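Local coordinates for protein glycerol-3-phosphate dehydrogenase [NAD(+)] (Dunaliella salina, PDB 6IUY) that probably interconverts dihydroxyacetone phosphate and sn-glycerol 3-phosphate using NAD, and couples this to a magnesium-binding, phosphatase-type domain that allows conversion on to glycerol, at residues Q490-M495 and A518-S523; A447-A452 and F511-G516; A213-P218 and A237-W242; S209-M214 and D222-F227; A280-A283 and G287-F290. One frame throughout, in Å; residues are numbered along the deposited sequence.

Interaction 1: residues Q490-M495 and A518-S523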
# COMPACT_ATOMS: atom_id res chain seq x y z
N GLN A 490 6.47 -2.36 10.84
CA GLN A 490 7.44 -1.31 11.09
C GLN A 490 8.41 -1.15 9.90
O GLN A 490 8.78 -0.04 9.51
CB GLN A 490 8.20 -1.63 12.37
CG GLN A 490 9.25 -0.59 12.74
CD GLN A 490 8.65 0.75 13.17
OE1 GLN A 490 7.47 0.83 13.54
NE2 GLN A 490 9.46 1.79 13.12
N GLY A 491 8.81 -2.27 9.32
CA GLY A 491 9.70 -2.24 8.18
C GLY A 491 9.09 -1.51 7.01
O GLY A 491 9.73 -0.67 6.39
N LEU A 492 7.84 -1.82 6.70
CA LEU A 492 7.18 -1.16 5.58
C LEU A 492 7.05 0.33 5.87
O LEU A 492 7.25 1.18 4.99
CB LEU A 492 5.82 -1.79 5.33
CG LEU A 492 5.04 -1.25 4.14
CD1 LEU A 492 5.90 -1.33 2.89
CD2 LEU A 492 3.73 -2.03 3.97
N SER A 493 6.77 0.66 7.12
CA SER A 493 6.57 2.05 7.51
C SER A 493 7.88 2.84 7.44
O SER A 493 7.89 4.03 7.09
CB SER A 493 5.93 2.13 8.92
OG SER A 493 6.56 3.11 9.74
N GLU A 494 9.00 2.18 7.72
CA GLU A 494 10.29 2.85 7.61
C GLU A 494 10.80 2.93 6.16
O GLU A 494 11.49 3.87 5.80
CB GLU A 494 11.34 2.17 8.48
CG GLU A 494 11.10 2.34 9.94
CD GLU A 494 12.26 1.83 10.74
OE1 GLU A 494 12.07 1.48 11.93
OE2 GLU A 494 13.38 1.78 10.15
N MET A 495 10.45 1.95 5.33
CA MET A 495 10.72 2.05 3.90
C MET A 495 10.06 3.32 3.37
O MET A 495 10.71 4.17 2.75
CB MET A 495 10.19 0.81 3.16
CG MET A 495 11.04 -0.45 3.38
SD MET A 495 10.20 -1.97 2.87
CE MET A 495 9.89 -1.72 1.11
N ALA A 518 4.09 -6.46 -1.80
CA ALA A 518 4.21 -7.82 -2.31
C ALA A 518 5.66 -8.35 -2.14
O ALA A 518 5.89 -9.42 -1.58
CB ALA A 518 3.78 -7.88 -3.77
N ASP A 519 6.63 -7.58 -2.60
CA ASP A 519 8.04 -8.00 -2.54
C ASP A 519 8.50 -8.23 -1.10
O ASP A 519 9.20 -9.19 -0.80
CB ASP A 519 8.93 -6.94 -3.22
CG ASP A 519 10.34 -7.47 -3.54
OD1 ASP A 519 10.61 -8.67 -3.29
OD2 ASP A 519 11.18 -6.67 -4.04
N LEU A 520 8.11 -7.31 -0.21
CA LEU A 520 8.55 -7.38 1.18
C LEU A 520 8.09 -8.68 1.85
O LEU A 520 8.81 -9.29 2.67
CB LEU A 520 8.03 -6.15 1.94
CG LEU A 520 8.18 -6.11 3.45
CD1 LEU A 520 9.63 -5.92 3.83
CD2 LEU A 520 7.33 -5.00 4.01
N ILE A 521 6.90 -9.12 1.47
CA ILE A 521 6.27 -10.30 2.04
C ILE A 521 6.93 -11.59 1.52
O ILE A 521 7.40 -12.42 2.32
CB ILE A 521 4.76 -10.32 1.70
CG1 ILE A 521 4.05 -9.19 2.46
CG2 ILE A 521 4.13 -11.67 2.04
CD1 ILE A 521 2.53 -9.12 2.19
N ALA A 522 6.96 -11.74 0.20
CA ALA A 522 7.61 -12.88 -0.43
C ALA A 522 9.03 -13.03 0.05
O ALA A 522 9.48 -14.14 0.33
CB ALA A 522 7.59 -12.75 -1.96
N SER A 523 9.76 -11.93 0.16
CA SER A 523 11.16 -12.01 0.59
C SER A 523 11.31 -12.26 2.08
O SER A 523 12.34 -12.82 2.52
CB SER A 523 11.89 -10.73 0.21
OG SER A 523 11.71 -10.51 -1.18

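Interaction 2: residues A447-A452 and F511-G516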
# COMPACT_ATOMS: atom_id res chain seq x y z
N ALA A 447 3.03 -11.17 -15.22
CA ALA A 447 2.25 -9.97 -15.54
C ALA A 447 2.98 -8.70 -15.16
O ALA A 447 3.53 -8.57 -14.06
CB ALA A 447 0.89 -10.01 -14.84
N ILE A 448 2.95 -7.74 -16.08
CA ILE A 448 3.67 -6.49 -15.89
C ILE A 448 2.71 -5.32 -15.70
O ILE A 448 1.70 -5.21 -16.39
CB ILE A 448 4.61 -6.21 -17.06
CG1 ILE A 448 5.75 -7.22 -17.07
CG2 ILE A 448 5.14 -4.79 -17.00
CD1 ILE A 448 6.82 -6.95 -16.05
N ASN A 449 3.06 -4.45 -14.76
CA ASN A 449 2.32 -3.24 -14.47
C ASN A 449 3.24 -2.03 -14.66
O ASN A 449 4.28 -1.94 -14.00
CB ASN A 449 1.77 -3.32 -13.03
CG ASN A 449 1.04 -2.07 -12.60
OD1 ASN A 449 0.50 -1.33 -13.42
ND2 ASN A 449 1.01 -1.84 -11.29
N LEU A 450 2.86 -1.10 -15.54
CA LEU A 450 3.71 0.08 -15.79
C LEU A 450 3.42 1.22 -14.83
O LEU A 450 2.27 1.56 -14.55
CB LEU A 450 3.55 0.59 -17.24
CG LEU A 450 4.07 -0.30 -18.37
CD1 LEU A 450 3.84 0.37 -19.72
CD2 LEU A 450 5.53 -0.66 -18.22
N LEU A 451 4.48 1.83 -14.33
CA LEU A 451 4.38 2.85 -13.31
C LEU A 451 5.38 3.90 -13.68
O LEU A 451 6.43 3.57 -14.22
CB LEU A 451 4.70 2.29 -11.93
CG LEU A 451 3.57 1.98 -10.97
CD1 LEU A 451 2.54 1.14 -11.65
CD2 LEU A 451 4.15 1.24 -9.77
N ALA A 452 5.08 5.16 -13.37
CA ALA A 452 6.04 6.21 -13.64
C ALA A 452 7.03 6.39 -12.49
O ALA A 452 8.09 6.99 -12.69
CB ALA A 452 5.33 7.51 -13.94
N PHE A 511 3.63 1.86 -2.74
CA PHE A 511 3.88 0.84 -1.73
C PHE A 511 2.87 -0.28 -1.80
O PHE A 511 3.13 -1.37 -1.30
CB PHE A 511 3.90 1.48 -0.36
CG PHE A 511 4.94 2.54 -0.23
CD1 PHE A 511 6.25 2.20 0.02
CD2 PHE A 511 4.61 3.88 -0.42
CE1 PHE A 511 7.23 3.17 0.12
CE2 PHE A 511 5.58 4.86 -0.32
CZ PHE A 511 6.89 4.50 -0.06
N PHE A 512 1.75 -0.03 -2.47
CA PHE A 512 0.69 -1.03 -2.63
C PHE A 512 0.86 -1.88 -3.86
O PHE A 512 0.15 -2.86 -4.04
CB PHE A 512 -0.68 -0.34 -2.66
CG PHE A 512 -1.04 0.31 -1.35
CD1 PHE A 512 -1.58 -0.43 -0.32
CD2 PHE A 512 -0.81 1.65 -1.15
CE1 PHE A 512 -1.89 0.16 0.89
CE2 PHE A 512 -1.12 2.25 0.07
CZ PHE A 512 -1.65 1.50 1.09
N GLU A 513 1.80 -1.51 -4.73
CA GLU A 513 2.04 -2.29 -5.93
C GLU A 513 3.01 -3.44 -5.64
O GLU A 513 3.57 -3.55 -4.55
CB GLU A 513 2.61 -1.41 -7.05
CG GLU A 513 1.79 -0.17 -7.38
CD GLU A 513 0.59 -0.45 -8.28
OE1 GLU A 513 -0.09 0.53 -8.67
OE2 GLU A 513 0.31 -1.62 -8.62
N SER A 514 3.23 -4.27 -6.64
CA SER A 514 4.05 -5.45 -6.47
C SER A 514 5.45 -5.16 -5.93
O SER A 514 6.00 -5.96 -5.19
CB SER A 514 4.15 -6.22 -7.79
OG SER A 514 4.92 -7.40 -7.60
N CYS A 515 6.01 -4.01 -6.29
CA CYS A 515 7.37 -3.66 -5.85
C CYS A 515 7.44 -3.32 -4.36
O CYS A 515 8.53 -3.31 -3.79
CB CYS A 515 7.89 -2.45 -6.65
SG CYS A 515 6.72 -1.03 -6.63
N GLY A 516 6.29 -3.04 -3.75
CA GLY A 516 6.26 -2.61 -2.35
C GLY A 516 5.89 -3.74 -1.40
O GLY A 516 6.74 -4.54 -1.03

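Interaction 3: residues A213-P218 and A237-W242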
# COMPACT_ATOMS: atom_id res chain seq x y z
N ALA A 213 0.73 18.24 -45.08
CA ALA A 213 0.70 17.79 -43.69
C ALA A 213 1.90 18.27 -42.90
O ALA A 213 1.78 18.56 -41.72
CB ALA A 213 0.61 16.28 -43.62
N MET A 214 3.06 18.39 -43.55
CA MET A 214 4.26 18.91 -42.91
C MET A 214 4.47 20.41 -43.10
O MET A 214 4.77 21.13 -42.15
CB MET A 214 5.52 18.20 -43.43
CG MET A 214 6.78 18.90 -42.93
SD MET A 214 8.32 18.45 -43.75
CE MET A 214 9.42 19.74 -43.13
N GLN A 215 4.35 20.87 -44.35
CA GLN A 215 4.66 22.26 -44.72
C GLN A 215 3.67 23.29 -44.20
O GLN A 215 4.05 24.41 -43.86
CB GLN A 215 4.73 22.38 -46.24
CG GLN A 215 5.92 21.70 -46.89
CD GLN A 215 5.79 21.68 -48.40
OE1 GLN A 215 4.77 22.09 -48.95
NE2 GLN A 215 6.83 21.19 -49.08
N GLY A 216 2.38 22.94 -44.15
CA GLY A 216 1.38 23.82 -43.58
C GLY A 216 1.49 23.79 -42.07
O GLY A 216 1.27 22.75 -41.46
N SER A 217 1.86 24.90 -41.46
CA SER A 217 1.98 24.98 -40.00
C SER A 217 3.16 24.20 -39.43
O SER A 217 3.58 23.18 -39.99
CB SER A 217 0.69 24.49 -39.32
OG SER A 217 0.88 23.24 -38.69
N PRO A 218 3.69 24.69 -38.31
CA PRO A 218 4.85 24.14 -37.59
C PRO A 218 4.50 22.95 -36.69
O PRO A 218 5.38 22.15 -36.38
CB PRO A 218 5.32 25.33 -36.75
CG PRO A 218 4.06 26.10 -36.46
CD PRO A 218 3.19 25.94 -37.69
N ALA A 237 7.32 14.43 -54.83
CA ALA A 237 8.45 13.61 -54.41
C ALA A 237 9.68 14.46 -54.07
O ALA A 237 10.48 14.09 -53.21
CB ALA A 237 8.80 12.61 -55.49
N SER A 238 9.80 15.60 -54.75
CA SER A 238 10.99 16.45 -54.68
C SER A 238 11.18 17.13 -53.34
O SER A 238 12.30 17.24 -52.85
CB SER A 238 10.94 17.53 -55.77
OG SER A 238 10.50 16.97 -57.00
N GLN A 239 10.09 17.60 -52.74
CA GLN A 239 10.17 18.24 -51.43
C GLN A 239 9.97 17.23 -50.29
O GLN A 239 9.98 17.60 -49.12
CB GLN A 239 9.14 19.38 -51.33
CG GLN A 239 9.42 20.55 -52.27
CD GLN A 239 8.49 21.74 -52.02
OE1 GLN A 239 7.43 21.86 -52.65
NE2 GLN A 239 8.89 22.63 -51.11
N ALA A 240 9.82 15.96 -50.64
CA ALA A 240 9.66 14.91 -49.63
C ALA A 240 10.95 14.69 -48.86
O ALA A 240 12.05 14.87 -49.38
CB ALA A 240 9.21 13.61 -50.28
N ASP A 241 10.80 14.27 -47.60
CA ASP A 241 11.94 14.00 -46.73
C ASP A 241 12.57 12.66 -47.05
O ASP A 241 13.67 12.34 -46.59
CB ASP A 241 11.51 14.03 -45.27
CG ASP A 241 11.39 15.43 -44.73
OD1 ASP A 241 12.29 16.25 -45.01
OD2 ASP A 241 10.41 15.72 -44.02
N TRP A 242 11.87 11.86 -47.84
CA TRP A 242 12.31 10.51 -48.12
C TRP A 242 11.36 9.93 -49.17
O TRP A 242 10.15 9.94 -48.98
CB TRP A 242 12.33 9.67 -46.83
CG TRP A 242 12.83 8.27 -46.96
CD1 TRP A 242 13.33 7.67 -48.07
CD2 TRP A 242 12.89 7.28 -45.91
NE1 TRP A 242 13.69 6.37 -47.80
CE2 TRP A 242 13.43 6.11 -46.48
CE3 TRP A 242 12.54 7.28 -44.56
CZ2 TRP A 242 13.63 4.95 -45.74
CZ3 TRP A 242 12.73 6.13 -43.83
CH2 TRP A 242 13.28 4.98 -44.42

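Interaction 4: residues S209-M214 and D222-F227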
# COMPACT_ATOMS: atom_id res chain seq x y z
N SER A 209 -1.56 16.98 -50.81
CA SER A 209 -2.24 17.09 -49.51
C SER A 209 -1.34 16.51 -48.41
O SER A 209 -1.40 16.95 -47.27
CB SER A 209 -3.59 16.37 -49.53
OG SER A 209 -3.44 15.01 -49.90
N ASP A 210 -0.51 15.53 -48.78
CA ASP A 210 0.35 14.84 -47.83
C ASP A 210 1.58 15.67 -47.50
O ASP A 210 2.01 15.75 -46.34
CB ASP A 210 0.75 13.48 -48.40
CG ASP A 210 -0.46 12.67 -48.85
OD1 ASP A 210 -1.43 12.56 -48.08
OD2 ASP A 210 -0.43 12.13 -49.98
N LEU A 211 2.16 16.28 -48.52
CA LEU A 211 3.25 17.23 -48.34
C LEU A 211 2.78 18.36 -47.46
O LEU A 211 3.53 18.86 -46.62
CB LEU A 211 3.72 17.77 -49.69
CG LEU A 211 4.73 18.91 -49.60
CD1 LEU A 211 6.03 18.38 -49.02
CD2 LEU A 211 4.95 19.52 -50.97
N GLU A 212 1.54 18.76 -47.67
CA GLU A 212 0.95 19.85 -46.91
C GLU A 212 0.95 19.52 -45.41
O GLU A 212 1.15 20.41 -44.58
CB GLU A 212 -0.47 20.13 -47.40
CG GLU A 212 -1.10 21.39 -46.83
CD GLU A 212 -1.70 21.18 -45.45
OE1 GLU A 212 -2.38 20.16 -45.23
OE2 GLU A 212 -1.48 22.06 -44.58
N ALA A 213 0.73 18.24 -45.08
CA ALA A 213 0.70 17.79 -43.69
C ALA A 213 1.90 18.27 -42.90
O ALA A 213 1.78 18.56 -41.72
CB ALA A 213 0.61 16.28 -43.62
N MET A 214 3.06 18.39 -43.55
CA MET A 214 4.26 18.91 -42.91
C MET A 214 4.47 20.41 -43.10
O MET A 214 4.77 21.13 -42.15
CB MET A 214 5.52 18.20 -43.43
CG MET A 214 6.78 18.90 -42.93
SD MET A 214 8.32 18.45 -43.75
CE MET A 214 9.42 19.74 -43.13
N ASP A 222 6.49 15.88 -38.62
CA ASP A 222 7.90 16.18 -38.42
C ASP A 222 8.68 15.72 -39.63
O ASP A 222 9.79 16.19 -39.88
CB ASP A 222 8.41 15.53 -37.14
CG ASP A 222 7.77 16.14 -35.90
OD1 ASP A 222 8.09 17.30 -35.59
OD2 ASP A 222 6.94 15.47 -35.25
N ALA A 223 8.08 14.82 -40.40
CA ALA A 223 8.70 14.38 -41.64
C ALA A 223 7.66 13.82 -42.60
O ALA A 223 6.67 13.20 -42.19
CB ALA A 223 9.78 13.35 -41.36
N PHE A 224 7.87 14.06 -43.89
CA PHE A 224 7.02 13.51 -44.92
C PHE A 224 7.82 12.50 -45.73
O PHE A 224 8.88 12.81 -46.25
CB PHE A 224 6.46 14.63 -45.82
CG PHE A 224 5.84 14.15 -47.09
CD1 PHE A 224 4.96 13.09 -47.10
CD2 PHE A 224 6.12 14.79 -48.29
CE1 PHE A 224 4.38 12.65 -48.29
CE2 PHE A 224 5.54 14.36 -49.48
CZ PHE A 224 4.68 13.29 -49.48
N ILE A 225 7.32 11.27 -45.76
CA ILE A 225 7.85 10.22 -46.61
C ILE A 225 6.90 10.06 -47.77
O ILE A 225 5.71 9.77 -47.57
CB ILE A 225 8.00 8.88 -45.85
CG1 ILE A 225 9.07 8.98 -44.76
CG2 ILE A 225 8.29 7.74 -46.83
CD1 ILE A 225 9.12 7.79 -43.84
N CYS A 226 7.41 10.27 -48.98
CA CYS A 226 6.56 10.15 -50.16
C CYS A 226 6.61 8.74 -50.70
O CYS A 226 7.69 8.21 -50.98
CB CYS A 226 6.96 11.15 -51.24
SG CYS A 226 6.13 10.87 -52.83
N PHE A 227 5.44 8.13 -50.84
CA PHE A 227 5.34 6.78 -51.39
C PHE A 227 4.87 6.79 -52.84
O PHE A 227 3.68 6.97 -53.13
CB PHE A 227 4.39 5.94 -50.54
CG PHE A 227 4.22 4.55 -51.04
CD1 PHE A 227 5.14 3.56 -50.70
CD2 PHE A 227 3.14 4.21 -51.83
CE1 PHE A 227 4.97 2.27 -51.15
CE2 PHE A 227 2.96 2.93 -52.28
CZ PHE A 227 3.87 1.95 -51.95

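Interaction 5: residues A280-A283 and G287-F290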
# COMPACT_ATOMS: atom_id res chain seq x y z
N ALA A 280 11.86 -14.43 -29.25
CA ALA A 280 11.58 -15.53 -30.15
C ALA A 280 10.18 -15.37 -30.75
O ALA A 280 9.95 -15.72 -31.90
CB ALA A 280 11.72 -16.86 -29.44
N GLU A 281 9.25 -14.83 -29.96
CA GLU A 281 7.89 -14.59 -30.45
C GLU A 281 7.89 -13.43 -31.44
O GLU A 281 7.33 -13.55 -32.52
CB GLU A 281 6.93 -14.30 -29.28
CG GLU A 281 6.34 -15.55 -28.64
CD GLU A 281 5.74 -15.30 -27.24
OE1 GLU A 281 5.85 -14.17 -26.68
OE2 GLU A 281 5.15 -16.26 -26.68
N ALA A 282 8.57 -12.34 -31.10
CA ALA A 282 8.58 -11.15 -31.95
C ALA A 282 9.24 -11.42 -33.31
O ALA A 282 8.86 -10.80 -34.31
CB ALA A 282 9.30 -9.99 -31.24
N ALA A 283 10.21 -12.32 -33.37
CA ALA A 283 10.94 -12.54 -34.62
C ALA A 283 10.16 -13.40 -35.61
O ALA A 283 10.53 -13.47 -36.78
CB ALA A 283 12.32 -13.14 -34.35
N GLY A 287 8.15 -7.34 -39.05
CA GLY A 287 8.90 -6.18 -38.60
C GLY A 287 9.32 -6.21 -37.14
O GLY A 287 9.22 -5.20 -36.46
N SER A 288 9.81 -7.36 -36.68
CA SER A 288 10.10 -7.58 -35.26
C SER A 288 10.88 -6.45 -34.61
O SER A 288 11.89 -6.00 -35.16
CB SER A 288 10.90 -8.87 -35.07
OG SER A 288 11.37 -8.97 -33.73
N VAL A 289 10.42 -6.00 -33.44
CA VAL A 289 11.16 -4.96 -32.74
C VAL A 289 12.41 -5.51 -32.01
O VAL A 289 13.23 -4.72 -31.52
CB VAL A 289 10.26 -4.21 -31.72
CG1 VAL A 289 9.92 -5.09 -30.55
CG2 VAL A 289 10.95 -2.94 -31.24
N PHE A 290 12.57 -6.83 -31.93
CA PHE A 290 13.75 -7.42 -31.26
C PHE A 290 14.56 -8.40 -32.13
O PHE A 290 13.98 -9.20 -32.88
CB PHE A 290 13.35 -8.17 -29.97
CG PHE A 290 12.60 -7.33 -29.00
CD1 PHE A 290 13.22 -6.29 -28.36
CD2 PHE A 290 11.27 -7.60 -28.71
CE1 PHE A 290 12.53 -5.51 -27.47
CE2 PHE A 290 10.58 -6.84 -27.81
CZ PHE A 290 11.21 -5.79 -27.20

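Interaction 1: residues Q490-M495 and A518-S523
No flat group enters the meeting of L492 and M495 with L520, which is made of aliphatic carbons and one sulfur; one amide and one carboxylate, of Q490 and E494, pair along their own helix. There NE2 of Q490 reaches OE1 of E494 at 2.9 Å in a nearly straight bond (170°), in the amide plane and on the carboxylate's anti lone pair. Both oxygens of E494 also accept backbone N-H groups, from L586 and F587, at the start of helix 585-594.

Across the contact, L520 works as a two-pronged group. Its CD2 rests on CB of L492 at 3.8 Å and lies 4.1 Å from CD1 of L492, the two leucines meeting at a slant. The other prong, CD1, meets SD of M495 at 4.1 Å; here the methionine runs alongside the leucine, the two ends pointing opposite ways. A turn at chi3 (60°) bends the methionine at its sulfur. L520 also packs on V467, M495 on K464 of helix 454-477, and L492 on F512 of the second subunit.

This is helix-to-helix packing in the C-terminal domain, with polar work done on a neighbouring face: D519 forms a salt bridge with K380, and S523 touches the bound dihydroxyacetone phosphate. Because no hydrogen bond spans the two segments, their hold on each other is dispersive, and it rests on the fit of L520.

Interaction 2: residues A447-A452 and F511-G516
E513 meets N449 and L451 where two domains adjoin: the edge strand 446-451 of the Rossmann-type mixed sheet and the turn leading into helix 514-526 of the helical C-terminal domain. N449 and L451 both present their side chains to this turn, as residues two apart on a strand can.

The polar part is a close approach without a proper bond. ND2 of N449 comes to 2.8 Å from OE2 of E513, but the angle is too poor for a hydrogen bond. The side chains stand nearly perpendicular, and their amide and carboxylate planes are inclined by 53°. An amide nitrogen beside a carboxylate is probably still mildly favourable.

The apolar part uses the stem of the same glutamate. CD2 of L451 lies against CG of E513 at 3.6 Å and against its CB at 4.1 Å. A bend at chi2 (-81°) turns the carboxylate off the line of the stem, and V425 of the adjacent strand touches both L451 and E513. Replacing E513 with an alanine would probably strip L451 CD2 of its nearest neighbour across the contact and leave the N449 amide without its carboxylate.

The second subunit borders this turn: its R489 packs on E513 and donates to the backbone oxygen of F512. Within the turn itself, O of E513 accepts a hydrogen bond from N of G516 at 2.9 Å.

Interaction 3: residues A213-P218 and A237-W242
M214 and Q215, at the end of helix 208-215, meet D241 and Q239 in the loop between helix 234-238 and strand 242-244, an outermost strand of the parallel sheet in the haloacid dehalogenase-type domain. The two pairs differ in kind.

In the sulfur pair, SD of M214 lies 3.4 Å from OD2 of D241, the two side chains set almost perpendicular. The methionine is extended throughout: CG stands opposite the backbone N (chi1 171°), and the later torsions carry the sulfur straight outward to the loop. That aspartate oxygen has a stronger partner, the backbone N-H of F224, so the sulfur is a secondary neighbour.

The amide pair joins Q215 and Q239. Their NE2 atoms stand 3.2 Å apart, yet both are donors, so no hydrogen bond is made as modelled. The planes are inclined by 46°, and NE2 of Q215 comes down on the face of the Q239 amide, 3.4 Å from its CD. Because nitrogen and oxygen are hard to tell apart in such groups at this resolution, which end of either amide is nitrogen may be uncertain.

With two exposed glutamines and a sulfur beside an oxygen that is already engaged, van der Waals contact joins the pairs, and no hydrogen bond spans the two segments. The loop is tied instead to strand 223-227, by the D241 carboxylate and by backbone hydrogen bonds.

Interaction 4: residues S209-M214 and D222-F227
The ring of F224 is roofed by the backbone of D210 and L211. CA of L211 stands 4.0 Å from the ring centroid and 23° off its normal, a CH-pi contact, while N of L211 and C of D210 also lie over that face. On the opposite face, toward the rim, sits the backbone N of C226. On the roofed side, out toward the rim, CB of D210 reaches CE1 of F224 at 3.7 Å, and CD1 of L211 reaches CD2 of F224 at the same distance; CB of M214 adds a lighter touch, 4.4 Å from CB of F224.

Next outward is the beta-alpha-beta unit of strand 201-205, helix 208-215 and strand 223-227: the helix segment runs nearly antiparallel to the strand segment (161°), their axes 7.7 Å apart. The carboxylate of D210 makes a salt bridge with K185 and accepts the N-H of G207. The D210 side chain is about 4 Å from the magnesium ion at the nearest atoms and touches D41, a ligand of that ion. A peptide laid on an aromatic face thus seats the helix without polar bonds to the strand, beside the metal site.

Interaction 5: residues A280-A283 and G287-F290
OG of S288 donates to O of F290 at 2.8 Å, and it does so while pressed against A282 of the preceding helix. The bond is bent at its acceptor, 125° at the carbonyl oxygen, with the donor tilted 15° from the carbonyl plane. A chi1 of 171° swings the hydroxyl away from the serine's own N, and from there it can span the residue between. From the helix side, CB of A282 comes to 3.4 Å from OG of S288. O of A282 lies 3.2 Å from OG of S288 too, but at an angle too poor for a hydrogen bond.

This is the link after helix 266-282, which follows the glycine-rich nucleotide-binding turn of the Rossmann-type domain; the chain doubles back here to enter strands 290-291 and 293-297. A cysteine in place of S288 would probably weaken the grip on F290 O and crowd its bulkier sulfur against A282.

A second touch is apolar. The methyl of A282 meets CD2 of F290 at 4.0 Å, at the ring's edge and near its plane, while CG1 of V289 lies over one ring face. F290 packs further on L436 and L440 of helix 431-441. At the margins, E281 forms a salt bridge with R443, and O of G287 accepts a hydrogen bond from NH2 of R124.

The five contacts fall into two parts of the chain. Interactions 3 and 4 belong to the phosphatase-type domain: their centres are 4 Å apart, they share A213 and M214, and D241 N lies 2.8 Å from F224 O as a probable hydrogen bond between them. Interactions 1 and 2 share helix 514-526, with centres 14 Å apart, and both border the second subunit. Interaction 1 includes S523 of the dihydroxyacetone phosphate pocket, while L520's side chain is about 10 Å from the ligand. Interaction 4 flanks the magnesium site, its centre 53 Å from that of interaction 1. Interaction 5 lies in the Rossmann-type region, toward the phosphatase-type domain, its nearest atoms about 12 Å from interaction 2 and 13 Å from interaction 3.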